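DUF871 domain-containing protein (Enterococcus faecalis, PDB 2P0O) is of unknown function but is probably a 6-phospho-N-acetylmuramidase of the MupG type, built on a TIM barrel. Local coordinates at residues V174-P179 and P214-V219; S139-W144 and L170-F175. All blocks are in the same frame, centred on the assembly; numbering follows the deposited sequence.

How the interactions relate
Both contacts are largely buried and share strand 173-178 of the eight-stranded parallel barrel: interaction 2 joins it to strand 141-144 before it in the sheet, interaction 1 to strand 218-221 after it. Val174 and Phe175 belong to both, so the Phe175 ring meets Ala218 in one contact and Trp144 and Glu142 in the other. Interaction 1, nearer the centre of the chain, packs small side chains, valines and Thr176, mostly on the helix-covered side, and its loop residue Val216 binds a sodium ion. Interaction 2 carries aromatic rings and a carboxylate on the face turned into the barrel, while its start at Ser139 is exposed. Asp217 of interaction 1 packs against the backbone of Gln173 in interaction 2.

Interaction 1. Residues V174-P179 and P214-V219; sequences VFTFVP and PYVDAV. With NA (sodium ion), chain C.
Val174 O is gripped by two successive backbone amides, Asp217 N at 2.8 Å and Ala218 N at 3.2 Å, both in its carbonyl plane. Asp217 also returns a bond through its side chain: OD2 takes the N-H of Val174 at 2.8 Å with its anti lone pair, nearly straight at 164°. With CG set beside its own backbone N (chi1 -59°), the carboxylate folds back toward strand 173-178, and its other oxygen, OD1, forms a salt bridge with Lys168. One residue thus engages both the N-H and the C=O of Val174. Regular parallel pairing follows, Thr176 N donating to Ala218 O at 3.1 Å. The two strands are the last of the TIM barrel, connected by a beta-alpha-beta crossover through helix 203-212. Facing into the barrel, the methyl of Ala218 lies over one face of the Phe175 ring in a CH-pi contact, CB 3.6 Å from the centroid and 20° off the normal. On the other face Thr176 packs on Phe160 and Leu210, and Val178 and Val219 on Leu210. Thr176 CG2 also touches Val216 CG1 at 3.6 Å, the two side chains crossing at about a right angle, and Val178 CG1 meets Val219 CG1 at the same distance, also crosswise. On the loop leading into strand 218-221, Val216 O binds the sodium ion at 2.5 Å, which the backbone oxygens of Met211 and Asp213 also bind.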
ATOM      1  N   VAL A 174      11.801  -4.275   7.535  1.00 60.32           N
ATOM      2  CA  VAL A 174      10.460  -4.129   8.107  1.00 58.83           C
ATOM      3  C   VAL A 174       9.431  -4.222   6.992  1.00 58.58           C
ATOM      4  O   VAL A 174       9.480  -3.443   6.036  1.00 57.71           O
ATOM      5  CB  VAL A 174      10.299  -2.774   8.834  1.00 59.05           C
ATOM      6  CG1 VAL A 174       8.809  -2.557   9.264  1.00 57.08           C
ATOM      7  CG2 VAL A 174      11.230  -2.717  10.012  1.00 56.25           C
ATOM      8  N   PHE A 175       8.522  -5.188   7.134  1.00 58.18           N
ATOM      9  CA  PHE A 175       7.442  -5.448   6.192  1.00 57.49           C
ATOM     10  C   PHE A 175       6.104  -5.280   6.942  1.00 58.04           C
ATOM     11  O   PHE A 175       5.940  -5.721   8.099  1.00 56.89           O
ATOM     12  CB  PHE A 175       7.521  -6.901   5.680  1.00 57.42           C
ATOM     13  CG  PHE A 175       8.554  -7.139   4.599  1.00 58.37           C
ATOM     14  CD1 PHE A 175       9.902  -6.995   4.853  1.00 56.22           C
ATOM     15  CD2 PHE A 175       8.160  -7.569   3.329  1.00 58.77           C
ATOM     16  CE1 PHE A 175      10.844  -7.231   3.843  1.00 58.64           C
ATOM     17  CE2 PHE A 175       9.093  -7.827   2.321  1.00 59.73           C
ATOM     18  CZ  PHE A 175      10.437  -7.638   2.569  1.00 59.65           C
ATOM     19  N   THR A 176       5.135  -4.697   6.254  1.00 57.07           N
ATOM     20  CA  THR A 176       3.859  -4.372   6.845  1.00 57.14           C
ATOM     21  C   THR A 176       2.744  -4.602   5.817  1.00 56.61           C
ATOM     22  O   THR A 176       2.996  -4.638   4.600  1.00 56.45           O
ATOM     23  CB  THR A 176       3.858  -2.896   7.313  1.00 57.26           C
ATOM     24  OG1 THR A 176       2.633  -2.623   7.996  1.00 61.75           O
ATOM     25  CG2 THR A 176       3.966  -1.945   6.127  1.00 56.75           C
ATOM     26  N   PHE A 177       1.516  -4.737   6.300  1.00 55.95           N
ATOM     27  CA  PHE A 177       0.374  -4.901   5.428  1.00 55.85           C
ATOM     28  C   PHE A 177      -0.504  -3.650   5.359  1.00 56.87           C
ATOM     29  O   PHE A 177      -0.535  -2.837   6.290  1.00 56.68           O
ATOM     30  CB  PHE A 177      -0.513  -6.078   5.886  1.00 55.94           C
ATOM     31  CG  PHE A 177       0.148  -7.424   5.765  1.00 54.71           C
ATOM     32  CD1 PHE A 177       0.140  -8.117   4.549  1.00 53.70           C
ATOM     33  CD2 PHE A 177       0.780  -7.994   6.862  1.00 52.86           C
ATOM     34  CE1 PHE A 177       0.734  -9.371   4.424  1.00 52.37           C
ATOM     35  CE2 PHE A 177       1.362  -9.271   6.773  1.00 53.00           C
ATOM     36  CZ  PHE A 177       1.367  -9.950   5.535  1.00 52.91           C
ATOM     37  N   VAL A 178      -1.249  -3.526   4.258  1.00 56.53           N
ATOM     38  CA  VAL A 178      -2.394  -2.639   4.234  1.00 56.37           C
ATOM     39  C   VAL A 178      -3.561  -3.530   3.810  1.00 57.08           C
ATOM     40  O   VAL A 178      -3.351  -4.568   3.169  1.00 56.61           O
ATOM     41  CB  VAL A 178      -2.213  -1.432   3.257  1.00 56.64           C
ATOM     42  CG1 VAL A 178      -1.120  -0.479   3.761  1.00 55.53           C
ATOM     43  CG2 VAL A 178      -1.916  -1.892   1.811  1.00 54.03           C
ATOM     44  N   PRO A 179      -4.806  -3.107   4.121  1.00 56.90           N
ATOM     45  CA  PRO A 179      -5.944  -3.907   3.681  1.00 56.44           C
ATOM     46  C   PRO A 179      -6.194  -3.717   2.181  1.00 56.93           C
ATOM     47  O   PRO A 179      -5.685  -2.761   1.567  1.00 57.56           O
ATOM     48  CB  PRO A 179      -7.103  -3.347   4.516  1.00 56.32           C
ATOM     49  CG  PRO A 179      -6.741  -1.892   4.717  1.00 56.94           C
ATOM     50  CD  PRO A 179      -5.215  -1.877   4.832  1.00 56.73           C
ATOM     51  N   PRO A 214      10.489   6.275   6.825  1.00 64.75           N
ATOM     52  CA  PRO A 214      11.888   5.857   6.699  1.00 64.43           C
ATOM     53  C   PRO A 214      12.198   4.511   7.369  1.00 64.49           C
ATOM     54  O   PRO A 214      13.265   3.936   7.133  1.00 64.40           O
ATOM     55  CB  PRO A 214      12.664   6.997   7.367  1.00 64.68           C
ATOM     56  CG  PRO A 214      11.679   7.663   8.258  1.00 65.38           C
ATOM     57  CD  PRO A 214      10.342   7.517   7.610  1.00 64.69           C
ATOM     58  N   TYR A 215      11.269   4.002   8.171  1.00 63.54           N
ATOM     59  CA  TYR A 215      11.486   2.731   8.864  1.00 63.74           C
ATOM     60  C   TYR A 215      10.680   1.538   8.347  1.00 62.71           C
ATOM     61  O   TYR A 215      10.672   0.484   8.979  1.00 63.19           O
ATOM     62  CB  TYR A 215      11.247   2.910  10.365  1.00 64.75           C
ATOM     63  CG  TYR A 215      12.164   3.950  10.942  1.00 66.05           C
ATOM     64  CD1 TYR A 215      13.519   3.670  11.146  1.00 68.38           C
ATOM     65  CD2 TYR A 215      11.692   5.226  11.249  1.00 67.60           C
ATOM     66  CE1 TYR A 215      14.387   4.642  11.663  1.00 69.56           C
ATOM     67  CE2 TYR A 215      12.548   6.204  11.769  1.00 69.84           C
ATOM     68  CZ  TYR A 215      13.888   5.904  11.971  1.00 69.40           C
ATOM     69  OH  TYR A 215      14.724   6.866  12.491  1.00 71.52           O
ATOM     70  N   VAL A 216       9.994   1.713   7.220  1.00 60.90           N
ATOM     71  CA  VAL A 216       9.259   0.621   6.579  1.00 58.92           C
ATOM     72  C   VAL A 216       9.970   0.314   5.265  1.00 59.16           C
ATOM     73  O   VAL A 216      10.294   1.234   4.487  1.00 59.24           O
ATOM     74  CB  VAL A 216       7.789   1.007   6.297  1.00 58.39           C
ATOM     75  CG1 VAL A 216       7.046  -0.130   5.552  1.00 56.65           C
ATOM     76  CG2 VAL A 216       7.076   1.393   7.608  1.00 56.29           C
ATOM     77  N   ASP A 217      10.202  -0.955   4.988  1.00 58.48           N
ATOM     78  CA  ASP A 217      10.903  -1.288   3.755  1.00 59.86           C
ATOM     79  C   ASP A 217       9.951  -1.797   2.686  1.00 59.81           C
ATOM     80  O   ASP A 217      10.219  -1.638   1.487  1.00 60.42           O
ATOM     81  CB  ASP A 217      12.036  -2.276   4.029  1.00 59.90           C
ATOM     82  CG  ASP A 217      13.046  -1.718   5.011  1.00 62.95           C
ATOM     83  OD1 ASP A 217      13.777  -0.772   4.644  1.00 66.42           O
ATOM     84  OD2 ASP A 217      13.102  -2.202   6.159  1.00 66.13           O
ATOM     85  N   ALA A 218       8.819  -2.358   3.109  1.00 59.13           N
ATOM     86  CA  ALA A 218       7.888  -2.974   2.165  1.00 58.74           C
ATOM     87  C   ALA A 218       6.450  -2.923   2.627  1.00 58.35           C
ATOM     88  O   ALA A 218       6.172  -2.975   3.835  1.00 58.56           O
ATOM     89  CB  ALA A 218       8.306  -4.404   1.867  1.00 58.04           C
ATOM     90  N   VAL A 219       5.533  -2.813   1.667  1.00 57.60           N
ATOM     91  CA  VAL A 219       4.112  -2.784   1.971  1.00 57.32           C
ATOM     92  C   VAL A 219       3.369  -3.786   1.084  1.00 57.34           C
ATOM     93  O   VAL A 219       3.522  -3.747  -0.147  1.00 56.23           O
ATOM     94  CB  VAL A 219       3.515  -1.366   1.778  1.00 57.77           C
ATOM     95  CG1 VAL A 219       2.049  -1.361   2.216  1.00 57.73           C
ATOM     96  CG2 VAL A 219       4.290  -0.350   2.587  1.00 57.48           C
TER
HETATM   97 NA    NA C 371      10.161   3.554   3.598  1.00 61.57          NA

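Interaction 2. Residues S139-W144 and L170-F175; sequences SRLEAW and LGLQVF
Phe175 lies against both Trp144 and Glu142, which flank Ala143 on the neighbouring strand. Its CB sits over the centre of the indole, 3.7 Å from the centroid of the Trp144 five-membered ring, as a CH-pi contact. From there CG is set beside the backbone N (chi1 -79°) and passes over Trp144 CE2, and the CD2 side of the phenyl continues over the six-membered ring as an offset stack, centroids 4.5 Å apart and planes at 28°. Further along this branch, CE2 touches both Trp144 CZ2 and Glu142 OE1. CD1, on the other branch, approaches Glu142 CB, and CE1 lies 3.6 Å from Glu142 CG. At the tip, CZ comes under the carboxylate, 3.4 Å from Glu142 OE1, which stands above the ring face with the carboxylate turned only 18° from the ring plane. OE1 also accepts a bond from Trp144 NE1 at 3.3 Å, through its anti lone pair. Beneath these side chains the parallel strands are laced by Ala143 N to Gln173 O at 2.7 Å and Phe175 N to Ala143 O at 2.9 Å, with a weaker bond from Gln173 N to Leu141 O. Leu141 and Leu172 pack on the helix-covered side, where Leu172 follows the Schellman motif at Gly171 that ends helix 157-169 of this beta-alpha-beta unit. The indole N-H and the Phe175 face together fix the rotation of the Glu142 carboxylate, leaving OE2 close to Asp115 and in a long, weak ion pair with Lys65.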
ATOM      1  N   SER A 139      20.936  -9.445   6.246  1.00 58.87           N
ATOM      2  CA  SER A 139      20.461  -8.857   4.991  1.00 59.42           C
ATOM      3  C   SER A 139      19.355  -9.716   4.397  1.00 60.04           C
ATOM      4  O   SER A 139      18.668  -9.291   3.461  1.00 60.87           O
ATOM      5  CB  SER A 139      21.599  -8.710   3.968  1.00 59.56           C
ATOM      6  OG  SER A 139      21.682  -9.849   3.120  1.00 58.36           O
ATOM      7  N   ARG A 140      19.179 -10.924   4.930  1.00 59.75           N
ATOM      8  CA  ARG A 140      18.076 -11.773   4.478  1.00 59.81           C
ATOM      9  C   ARG A 140      16.960 -12.039   5.494  1.00 59.75           C
ATOM     10  O   ARG A 140      16.135 -12.935   5.315  1.00 59.94           O
ATOM     11  CB  ARG A 140      18.643 -13.045   3.890  1.00 59.89           C
ATOM     12  CG  ARG A 140      19.398 -12.679   2.646  1.00 60.35           C
ATOM     13  CD  ARG A 140      19.796 -13.849   1.942  1.00 59.87           C
ATOM     14  NE  ARG A 140      18.806 -14.322   0.993  1.00 58.97           N
ATOM     15  CZ  ARG A 140      19.115 -15.278   0.134  1.00 57.45           C
ATOM     16  NH1 ARG A 140      20.340 -15.775   0.167  1.00 56.94           N
ATOM     17  NH2 ARG A 140      18.235 -15.733  -0.735  1.00 58.01           N
ATOM     18  N   LEU A 141      16.944 -11.235   6.552  1.00 59.20           N
ATOM     19  CA  LEU A 141      15.984 -11.383   7.616  1.00 59.11           C
ATOM     20  C   LEU A 141      14.916 -10.325   7.455  1.00 59.53           C
ATOM     21  O   LEU A 141      15.236  -9.136   7.354  1.00 60.69           O
ATOM     22  CB  LEU A 141      16.668 -11.250   8.976  1.00 58.49           C
ATOM     23  CG  LEU A 141      17.644 -12.373   9.367  1.00 57.61           C
ATOM     24  CD1 LEU A 141      18.304 -12.100  10.728  1.00 55.34           C
ATOM     25  CD2 LEU A 141      16.992 -13.767   9.306  1.00 55.53           C
ATOM     26  N   GLU A 142      13.653 -10.753   7.398  1.00 58.74           N
ATOM     27  CA  GLU A 142      12.542  -9.833   7.164  1.00 58.27           C
ATOM     28  C   GLU A 142      11.604  -9.897   8.348  1.00 58.46           C
ATOM     29  O   GLU A 142      11.036 -10.957   8.633  1.00 58.57           O
ATOM     30  CB  GLU A 142      11.799 -10.199   5.875  1.00 58.05           C
ATOM     31  CG  GLU A 142      12.729 -10.223   4.672  1.00 58.77           C
ATOM     32  CD  GLU A 142      12.069 -10.547   3.341  1.00 60.34           C
ATOM     33  OE1 GLU A 142      10.865 -10.903   3.285  1.00 62.09           O
ATOM     34  OE2 GLU A 142      12.776 -10.414   2.318  1.00 61.14           O
ATOM     35  N   ALA A 143      11.458  -8.788   9.065  1.00 57.78           N
ATOM     36  CA  ALA A 143      10.545  -8.779  10.194  1.00 57.63           C
ATOM     37  C   ALA A 143       9.197  -8.355   9.647  1.00 57.57           C
ATOM     38  O   ALA A 143       9.056  -7.215   9.187  1.00 58.17           O
ATOM     39  CB  ALA A 143      11.039  -7.825  11.276  1.00 57.76           C
ATOM     40  N   TRP A 144       8.243  -9.287   9.642  1.00 57.02           N
ATOM     41  CA  TRP A 144       6.877  -9.039   9.136  1.00 56.26           C
ATOM     42  C   TRP A 144       5.896  -8.765  10.256  1.00 56.46           C
ATOM     43  O   TRP A 144       5.776  -9.547  11.222  1.00 56.38           O
ATOM     44  CB  TRP A 144       6.328 -10.233   8.352  1.00 55.47           C
ATOM     45  CG  TRP A 144       6.933 -10.441   7.040  1.00 55.18           C
ATOM     46  CD1 TRP A 144       8.207 -10.875   6.788  1.00 53.91           C
ATOM     47  CD2 TRP A 144       6.312 -10.253   5.764  1.00 54.53           C
ATOM     48  NE1 TRP A 144       8.418 -10.955   5.441  1.00 56.61           N
ATOM     49  CE2 TRP A 144       7.279 -10.575   4.781  1.00 55.37           C
ATOM     50  CE3 TRP A 144       5.046  -9.805   5.353  1.00 56.42           C
ATOM     51  CZ2 TRP A 144       7.013 -10.508   3.406  1.00 55.98           C
ATOM     52  CZ3 TRP A 144       4.775  -9.721   3.980  1.00 54.41           C
ATOM     53  CH2 TRP A 144       5.756 -10.068   3.027  1.00 56.51           C
ATOM     54  N   LEU A 170      18.421  -2.840  14.793  1.00 67.75           N
ATOM     55  CA  LEU A 170      18.958  -4.197  14.913  1.00 67.17           C
ATOM     56  C   LEU A 170      19.383  -4.802  13.573  1.00 66.68           C
ATOM     57  O   LEU A 170      19.747  -5.973  13.527  1.00 66.92           O
ATOM     58  CB  LEU A 170      17.950  -5.133  15.598  1.00 66.82           C
ATOM     59  CG  LEU A 170      17.534  -4.921  17.061  1.00 67.40           C
ATOM     60  CD1 LEU A 170      16.524  -5.978  17.469  1.00 66.99           C
ATOM     61  CD2 LEU A 170      18.725  -4.927  18.021  1.00 67.53           C
ATOM     62  N   GLY A 171      19.320  -4.017  12.495  1.00 66.15           N
ATOM     63  CA  GLY A 171      19.728  -4.472  11.157  1.00 65.54           C
ATOM     64  C   GLY A 171      18.685  -5.161  10.276  1.00 65.35           C
ATOM     65  O   GLY A 171      19.006  -5.610   9.176  1.00 65.78           O
ATOM     66  N   LEU A 172      17.433  -5.225  10.727  1.00 64.86           N
ATOM     67  CA  LEU A 172      16.385  -5.997  10.034  1.00 64.16           C
ATOM     68  C   LEU A 172      15.583  -5.195   9.004  1.00 63.85           C
ATOM     69  O   LEU A 172      15.576  -3.968   9.047  1.00 64.28           O
ATOM     70  CB  LEU A 172      15.444  -6.614  11.069  1.00 64.25           C
ATOM     71  CG  LEU A 172      16.143  -7.350  12.220  1.00 63.80           C
ATOM     72  CD1 LEU A 172      15.174  -7.626  13.354  1.00 64.11           C
ATOM     73  CD2 LEU A 172      16.762  -8.643  11.721  1.00 63.71           C
ATOM     74  N   GLN A 173      14.933  -5.894   8.069  1.00 62.96           N
ATOM     75  CA  GLN A 173      13.995  -5.284   7.150  1.00 62.38           C
ATOM     76  C   GLN A 173      12.596  -5.310   7.800  1.00 61.68           C
ATOM     77  O   GLN A 173      12.254  -6.250   8.513  1.00 61.22           O
ATOM     78  CB  GLN A 173      13.945  -6.047   5.838  1.00 63.09           C
ATOM     79  CG  GLN A 173      15.089  -5.752   4.835  1.00 66.08           C
ATOM     80  CD  GLN A 173      15.133  -6.785   3.713  1.00 69.05           C
ATOM     81  OE1 GLN A 173      15.634  -7.900   3.903  1.00 71.81           O
ATOM     82  NE2 GLN A 173      14.595  -6.429   2.546  1.00 69.51           N
ATOM     83  N   VAL A 174      11.801  -4.275   7.535  1.00 60.32           N
ATOM     84  CA  VAL A 174      10.460  -4.129   8.107  1.00 58.83           C
ATOM     85  C   VAL A 174       9.431  -4.222   6.992  1.00 58.58           C
ATOM     86  O   VAL A 174       9.480  -3.443   6.036  1.00 57.71           O
ATOM     87  CB  VAL A 174      10.299  -2.774   8.834  1.00 59.05           C
ATOM     88  CG1 VAL A 174       8.809  -2.557   9.264  1.00 57.08           C
ATOM     89  CG2 VAL A 174      11.230  -2.717  10.012  1.00 56.25           C
ATOM     90  N   PHE A 175       8.522  -5.188   7.134  1.00 58.18           N
ATOM     91  CA  PHE A 175       7.442  -5.448   6.192  1.00 57.49           C
ATOM     92  C   PHE A 175       6.104  -5.280   6.942  1.00 58.04           C
ATOM     93  O   PHE A 175       5.940  -5.721   8.099  1.00 56.89           O
ATOM     94  CB  PHE A 175       7.521  -6.901   5.680  1.00 57.42           C
ATOM     95  CG  PHE A 175       8.554  -7.139   4.599  1.00 58.37           C
ATOM     96  CD1 PHE A 175       9.902  -6.995   4.853  1.00 56.22           C
ATOM     97  CD2 PHE A 175       8.160  -7.569   3.329  1.00 58.77           C
ATOM     98  CE1 PHE A 175      10.844  -7.231   3.843  1.00 58.64           C
ATOM     99  CE2 PHE A 175       9.093  -7.827   2.321  1.00 59.73           C
ATOM    100  CZ  PHE A 175      10.437  -7.638   2.569  1.00 59.65           C
TER